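PDB 4YN8: response regulator ChrA from Corynebacterium diphtheriae, which probably binds DNA to regulate transcription as the response regulator of a haem-sensing two-component system. Local coordinates for residues T53-P58 against T85-L90; I79-D84 against Y100-A105. The protein carries 1 engineered substitution. All coordinates share one frame; numbering follows the deposited sequence. Where two conformers were deposited one is given.

Both contacts lie within the receiver domain, at the C-terminal end of its parallel sheet, with centres about 10 Å apart. Their segments alternate along the chain: 53-58 follows strand 50-53, 79-84 leaves strand 77-81 and runs straight on into 85-90, which enters helix 89-94. Last, 100-105 carries the end of strand 99-102 into the turn that follows. Contact 1 is thus made beyond the C-terminal ends of the strands, while contact 2 joins neighbouring strands. They meet where Lys-103 NZ forms a salt bridge with Asp-54 OD1 (2.6 Å). Together they gather a lysine, hydroxyls and backbone amides round one sulfate ion, next to the metal-bound carboxylate of Asp-54.

Contact 1: residues T53-P58 against T85-L90; sequences TDIQMP and TEADIL. With MG (magnesium ion), chain F; SO4 (sulfate ion), chain B.
Gln-56 reaches over to Ala-87 and Thr-85 with successive parts of its side chain. CG meets the Ala-87 methyl, CD follows, and OE1 ends 3.4 Å from Thr-85 OG1, the two side chains running alongside one another head to tail. The CG approach is short, but Gln-56 has a second conformer, so its tightness is doubtful. Ile-55 also meets this methyl, with CG2 at 3.7 Å from Ala-87 CB. At chi1 -53° its CG2 stands opposite the backbone N and meets the alanine, while CG1 turns along the sulfate and packs on strand 77-81. A bare methyl suits position 87, where two side chains converge.

This is the active-site end of a CheY-like receiver domain. The sulfate, probably from the crystallisation liquor, sits next to the metal-bound Asp-54, consistent with the place a phosphoryl group takes in such domains. Backbone amides grip it: Ile-55 N donates to O4 at 3.1 Å, and Gln-56 N to O3 at 3.1 Å and 164°. Thr-85 adds its hydroxyl to O2, at a separation too short to trust, and the same OG1 accepts from Ala-87 N (3.0 Å, 162°) in an ST turn, which ties the oxygen to the following backbone. Water 2 joins Gln-56 OE1 to Glu-86 N. Asp-54 OD1 binds the magnesium ion at 2.3 Å, together with Asp-12 and His-14, and water 1, bound to the metal, donates to sulfate O3 at 2.6 Å.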
loop_
_atom_site.group_PDB
_atom_site.type_symbol
_atom_site.label_atom_id
_atom_site.label_comp_id
_atom_site.label_asym_id
_atom_site.label_seq_id
_atom_site.Cartn_x
_atom_site.Cartn_y
_atom_site.Cartn_z
ATOM N N THR A 53 -7.028 13.739 -2.044
ATOM C CA THR A 53 -5.836 13.351 -2.808
ATOM C C THR A 53 -5.824 11.863 -3.164
ATOM O O THR A 53 -6.385 11.095 -2.452
ATOM C CB THR A 53 -4.522 13.680 -2.041
ATOM O OG1 THR A 53 -3.367 13.455 -2.914
ATOM C CG2 THR A 53 -4.327 12.876 -0.815
ATOM N N ASP A 54 -5.274 11.623 -4.362
ATOM C CA ASP A 54 -4.719 10.386 -4.923
ATOM C C ASP A 54 -3.530 9.858 -4.127
ATOM O O ASP A 54 -2.890 10.623 -3.394
ATOM C CB ASP A 54 -4.110 10.927 -6.306
ATOM C CG ASP A 54 -3.979 9.941 -7.329
ATOM O OD1 ASP A 54 -5.016 9.432 -7.881
ATOM O OD2 ASP A 54 -2.819 9.717 -7.706
ATOM N N ILE A 55 -3.138 8.582 -4.325
ATOM C CA ILE A 55 -1.895 8.087 -3.774
ATOM C C ILE A 55 -0.719 8.243 -4.765
ATOM O O ILE A 55 0.274 8.915 -4.458
ATOM C CB ILE A 55 -1.995 6.596 -3.351
ATOM C CG1 ILE A 55 -3.169 6.368 -2.424
ATOM C CG2 ILE A 55 -0.663 6.117 -2.826
ATOM C CD1 ILE A 55 -3.413 4.897 -2.131
ATOM N N GLN A 56 -0.850 7.668 -5.957
ATOM C CA GLN A 56 0.231 7.550 -6.953
ATOM C C GLN A 56 0.506 8.823 -7.702
ATOM O O GLN A 56 -0.185 9.098 -8.628
ATOM C CB GLN A 56 -0.212 6.538 -8.024
ATOM C CG GLN A 56 -0.565 5.195 -7.471
ATOM C CD GLN A 56 -0.739 4.171 -8.570
ATOM O OE1 GLN A 56 -1.874 3.808 -8.962
ATOM N NE2 GLN A 56 0.388 3.735 -9.103
ATOM N N MET A 57 1.516 9.605 -7.306
ATOM C CA MET A 57 1.851 10.833 -8.045
ATOM C C MET A 57 3.364 11.010 -7.991
ATOM O O MET A 57 3.977 10.766 -6.953
ATOM C CB MET A 57 1.243 12.077 -7.375
ATOM C CG MET A 57 -0.241 11.963 -7.221
ATOM S SD MET A 57 -1.122 13.331 -6.454
ATOM C CE MET A 57 -0.474 13.233 -4.813
ATOM N N PRO A 58 3.949 11.518 -9.080
ATOM C CA PRO A 58 5.389 11.725 -9.101
ATOM C C PRO A 58 5.754 12.916 -8.220
ATOM O O PRO A 58 4.941 13.816 -7.969
ATOM C CB PRO A 58 5.636 12.033 -10.595
ATOM C CG PRO A 58 4.506 12.945 -10.932
ATOM C CD PRO A 58 3.304 12.295 -10.174
ATOM N N THR A 85 -5.688 -0.910 -6.921
ATOM C CA THR A 85 -4.606 -0.026 -7.179
ATOM C C THR A 85 -3.251 -0.736 -7.108
ATOM O O THR A 85 -3.061 -1.687 -6.327
ATOM C CB THR A 85 -4.555 1.166 -6.153
ATOM O OG1 THR A 85 -3.519 2.092 -6.559
ATOM C CG2 THR A 85 -4.422 0.644 -4.727
ATOM N N GLU A 86 -2.338 -0.290 -7.922
ATOM C CA GLU A 86 -0.973 -0.752 -7.819
ATOM C C GLU A 86 -0.143 0.062 -6.818
ATOM O O GLU A 86 0.974 -0.337 -6.496
ATOM C CB GLU A 86 -0.298 -0.729 -9.163
ATOM C CG GLU A 86 -0.827 -1.886 -10.005
ATOM C CD GLU A 86 -0.190 -1.982 -11.375
ATOM O OE1 GLU A 86 0.435 -1.013 -11.866
ATOM O OE2 GLU A 86 -0.350 -3.052 -11.973
ATOM N N ALA A 87 -0.704 1.136 -6.282
ATOM C CA ALA A 87 -0.026 1.939 -5.271
ATOM C C ALA A 87 0.165 1.190 -3.948
ATOM O O ALA A 87 -0.446 0.149 -3.722
ATOM C CB ALA A 87 -0.811 3.181 -4.995
ATOM N N ASP A 88 0.933 1.801 -3.047
ATOM C CA ASP A 88 1.211 1.211 -1.753
ATOM C C ASP A 88 0.084 1.540 -0.796
ATOM O O ASP A 88 0.152 2.508 0.010
ATOM C CB ASP A 88 2.527 1.715 -1.181
ATOM C CG ASP A 88 3.039 0.850 -0.053
ATOM O OD1 ASP A 88 2.285 0.073 0.570
ATOM O OD2 ASP A 88 4.236 0.990 0.213
ATOM N N ILE A 89 -0.979 0.749 -0.921
ATOM C CA ILE A 89 -2.193 1.022 -0.150
ATOM C C ILE A 89 -1.913 0.851 1.363
ATOM O O ILE A 89 -2.462 1.622 2.160
ATOM C CB ILE A 89 -3.376 0.161 -0.652
ATOM C CG1 ILE A 89 -4.679 0.516 0.106
ATOM C CG2 ILE A 89 -3.050 -1.294 -0.467
ATOM C CD1 ILE A 89 -5.907 -0.138 -0.518
ATOM N N LEU A 90 -1.080 -0.097 1.759
ATOM C CA LEU A 90 -0.762 -0.238 3.174
ATOM C C LEU A 90 -0.052 1.023 3.698
ATOM O O LEU A 90 -0.423 1.540 4.757
ATOM C CB LEU A 90 0.054 -1.462 3.434
ATOM C CG LEU A 90 0.528 -1.657 4.891
ATOM C CD1 LEU A 90 -0.653 -1.750 5.828
ATOM C CD2 LEU A 90 1.446 -2.901 4.986
HETATM MG MG MG F . -4.321 9.533 -10.057
HETATM S S SO4 B . -4.377 5.678 -6.711
HETATM O O1 SO4 B . -5.637 5.446 -7.440
HETATM O O2 SO4 B . -3.560 4.465 -6.777
HETATM O O3 SO4 B . -3.511 6.784 -7.189
HETATM O O4 SO4 B . -4.675 5.990 -5.241
HETATM O O HOH W 1 -3.795 7.649 -9.664
HETATM O O HOH W 2 -3.167 1.420 -10.100
HETATM O O HOH W 3 -2.642 10.569 -9.095
HETATM O O HOH W 4 -6.195 9.316 -10.878
#

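Contact 2: residues I79-D84 against Y100-A105. With SO4 (sulfate ion), chain B.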
loop_
_atom_site.group_PDB
_atom_site.type_symbol
_atom_site.label_atom_id
_atom_site.label_comp_id
_atom_site.label_asym_id
_atom_site.label_seq_id
_atom_site.Cartn_x
_atom_site.Cartn_y
_atom_site.Cartn_z
ATOM N N ILE A 79 -8.082 10.488 1.433
ATOM C CA ILE A 79 -7.360 9.765 0.401
ATOM C C ILE A 79 -8.337 8.933 -0.405
ATOM O O ILE A 79 -9.168 8.197 0.166
ATOM C CB ILE A 79 -6.290 8.830 1.010
ATOM C CG1 ILE A 79 -5.175 9.664 1.591
ATOM C CG2 ILE A 79 -5.761 7.840 -0.012
ATOM C CD1 ILE A 79 -4.122 8.836 2.353
ATOM N N LEU A 80 -8.222 9.089 -1.717
ATOM C CA LEU A 80 -9.006 8.315 -2.701
ATOM C C LEU A 80 -8.130 7.335 -3.419
ATOM O O LEU A 80 -7.006 7.640 -3.838
ATOM C CB LEU A 80 -9.683 9.198 -3.696
ATOM C CG LEU A 80 -10.616 10.291 -3.171
ATOM C CD1 LEU A 80 -11.249 11.111 -4.294
ATOM C CD2 LEU A 80 -11.680 9.786 -2.244
ATOM N N THR A 81 -8.640 6.125 -3.586
ATOM C CA THR A 81 -7.882 5.155 -4.353
ATOM C C THR A 81 -8.830 4.237 -5.097
ATOM O O THR A 81 -10.016 4.516 -5.181
ATOM C CB THR A 81 -6.878 4.449 -3.448
ATOM O OG1 THR A 81 -5.863 3.775 -4.217
ATOM C CG2 THR A 81 -7.549 3.518 -2.456
ATOM N N THR A 82 -8.275 3.196 -5.721
ATOM C CA THR A 82 -9.086 2.172 -6.398
ATOM C C THR A 82 -8.833 0.798 -5.736
ATOM O O THR A 82 -7.785 0.523 -5.164
ATOM C CB THR A 82 -8.794 2.092 -7.912
ATOM O OG1 THR A 82 -7.456 1.679 -8.164
ATOM C CG2 THR A 82 -8.959 3.455 -8.569
ATOM N N TYR A 83 -9.809 -0.049 -5.839
ATOM C CA TYR A 83 -9.739 -1.335 -5.122
ATOM C C TYR A 83 -8.591 -2.204 -5.607
ATOM O O TYR A 83 -8.081 -3.032 -4.844
ATOM C CB TYR A 83 -11.083 -2.053 -5.215
ATOM C CG TYR A 83 -11.340 -2.743 -6.530
ATOM C CD1 TYR A 83 -11.913 -2.061 -7.602
ATOM C CD2 TYR A 83 -10.974 -4.083 -6.712
ATOM C CE1 TYR A 83 -12.142 -2.694 -8.805
ATOM C CE2 TYR A 83 -11.218 -4.721 -7.928
ATOM C CZ TYR A 83 -11.780 -4.014 -8.974
ATOM O OH TYR A 83 -12.040 -4.661 -10.191
ATOM N N ASP A 84 -8.190 -1.997 -6.854
ATOM C CA ASP A 84 -7.138 -2.762 -7.496
ATOM C C ASP A 84 -5.913 -1.945 -7.756
ATOM O O ASP A 84 -5.099 -2.226 -8.655
ATOM C CB ASP A 84 -7.622 -3.399 -8.809
ATOM C CG ASP A 84 -8.091 -2.372 -9.849
ATOM O OD1 ASP A 84 -8.286 -1.137 -9.524
ATOM O OD2 ASP A 84 -8.300 -2.851 -10.986
ATOM N N TYR A 100 -10.629 7.797 4.066
ATOM C CA TYR A 100 -10.230 6.951 2.948
ATOM C C TYR A 100 -11.538 6.555 2.248
ATOM O O TYR A 100 -12.523 6.206 2.919
ATOM C CB TYR A 100 -9.557 5.643 3.422
ATOM C CG TYR A 100 -8.244 5.863 4.113
ATOM C CD1 TYR A 100 -8.176 6.190 5.458
ATOM C CD2 TYR A 100 -7.108 5.829 3.394
ATOM C CE1 TYR A 100 -6.982 6.503 6.048
ATOM C CE2 TYR A 100 -5.865 6.049 3.989
ATOM C CZ TYR A 100 -5.829 6.418 5.300
ATOM O OH TYR A 100 -4.615 6.693 5.852
ATOM N N LEU A 101 -11.502 6.558 0.931
ATOM C CA LEU A 101 -12.663 6.162 0.113
ATOM C C LEU A 101 -12.190 5.688 -1.223
ATOM O O LEU A 101 -11.119 6.086 -1.689
ATOM C CB LEU A 101 -13.611 7.354 -0.065
ATOM C CG LEU A 101 -15.027 7.000 -0.524
ATOM C CD1 LEU A 101 -15.826 6.332 0.566
ATOM C CD2 LEU A 101 -15.744 8.278 -1.022
ATOM N N LEU A 102 -12.951 4.806 -1.871
ATOM C CA LEU A 102 -12.645 4.480 -3.240
ATOM C C LEU A 102 -13.191 5.494 -4.219
ATOM O O LEU A 102 -14.241 6.059 -4.010
ATOM C CB LEU A 102 -13.154 3.090 -3.630
ATOM C CG LEU A 102 -12.594 1.922 -2.831
ATOM C CD1 LEU A 102 -13.193 0.613 -3.349
ATOM C CD2 LEU A 102 -11.104 1.887 -2.903
ATOM N N LYS A 103 -12.489 5.685 -5.321
ATOM C CA LYS A 103 -12.879 6.723 -6.315
ATOM C C LYS A 103 -14.184 6.470 -7.021
ATOM O O LYS A 103 -14.821 7.430 -7.447
ATOM C CB LYS A 103 -11.820 6.908 -7.380
ATOM C CG LYS A 103 -10.526 7.476 -6.870
ATOM C CD LYS A 103 -9.457 7.630 -7.951
ATOM C CE LYS A 103 -8.184 8.160 -7.333
ATOM N NZ LYS A 103 -7.079 7.838 -8.209
ATOM N N ASP A 104 -14.593 5.216 -7.092
ATOM C CA ASP A 104 -15.899 4.872 -7.671
ATOM C C ASP A 104 -16.988 4.528 -6.650
ATOM O O ASP A 104 -17.989 3.905 -6.970
ATOM C CB ASP A 104 -15.699 3.755 -8.676
ATOM C CG ASP A 104 -15.194 2.460 -8.037
ATOM O OD1 ASP A 104 -14.981 2.374 -6.789
ATOM O OD2 ASP A 104 -15.029 1.482 -8.823
ATOM N N ALA A 105 -16.844 4.989 -5.417
ATOM C CA ALA A 105 -17.890 4.947 -4.449
ATOM C C ALA A 105 -19.116 5.720 -4.966
ATOM O O ALA A 105 -19.008 6.560 -5.833
ATOM C CB ALA A 105 -17.458 5.551 -3.122
HETATM S S SO4 B . -4.377 5.678 -6.711
HETATM O O1 SO4 B . -5.637 5.446 -7.440
HETATM O O2 SO4 B . -3.560 4.465 -6.777
HETATM O O3 SO4 B . -3.511 6.784 -7.189
HETATM O O4 SO4 B . -4.675 5.990 -5.241
HETATM O O HOH W 5 -12.246 1.317 -6.916
#
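Ile-79, Leu-80 and Thr-81 pair in parallel register with Tyr-100, Leu-101 and Leu-102, the two strands that helix 89-94 links as a beta-alpha-beta unit of the CheY-like fold. Leu-101 N donates to Ile-79 O, and Leu-101 O accepts from Thr-81 N (3.1 Å). Lys-103 N then donates to Thr-81 O at 2.7 Å, carrying the ladder just past the end of the strand.

Side chains sort onto two faces. On one, Leu-80 and Leu-101 point the same way, CD2 of the first at 3.8 Å from CB of the second, and helix 107-119 packs against Leu-101. On the other, Ile-79 lies alongside Tyr-100 and brings CD1 to 3.7 Å from Tyr-100 CE2, at an oblique angle to the ring. The phenol suits this place because its flat ring fills the apolar layer while its OH reaches Ala-92 O and Ala-97 N. Leu-102 slants across Thr-81, CD2 lying 3.9 Å from Thr-81 CG2, and its CD1 meets Tyr-83 CB; helix 126-136 covers Leu-102 and Tyr-100.

Thr-81 serves two needs: its methyl joins that apolar layer, while OG1, anti to the backbone N (chi1 -163°), donates to sulfate O4 at 2.7 Å. The long Lys-103 chain, extended beyond CG, passes Leu-80 CB with its CG at 3.7 Å. That apolar stem delivers the charge to the anion pocket, where NZ holds Asp-54 OD1 and, at 2.9 Å, donates to sulfate O1.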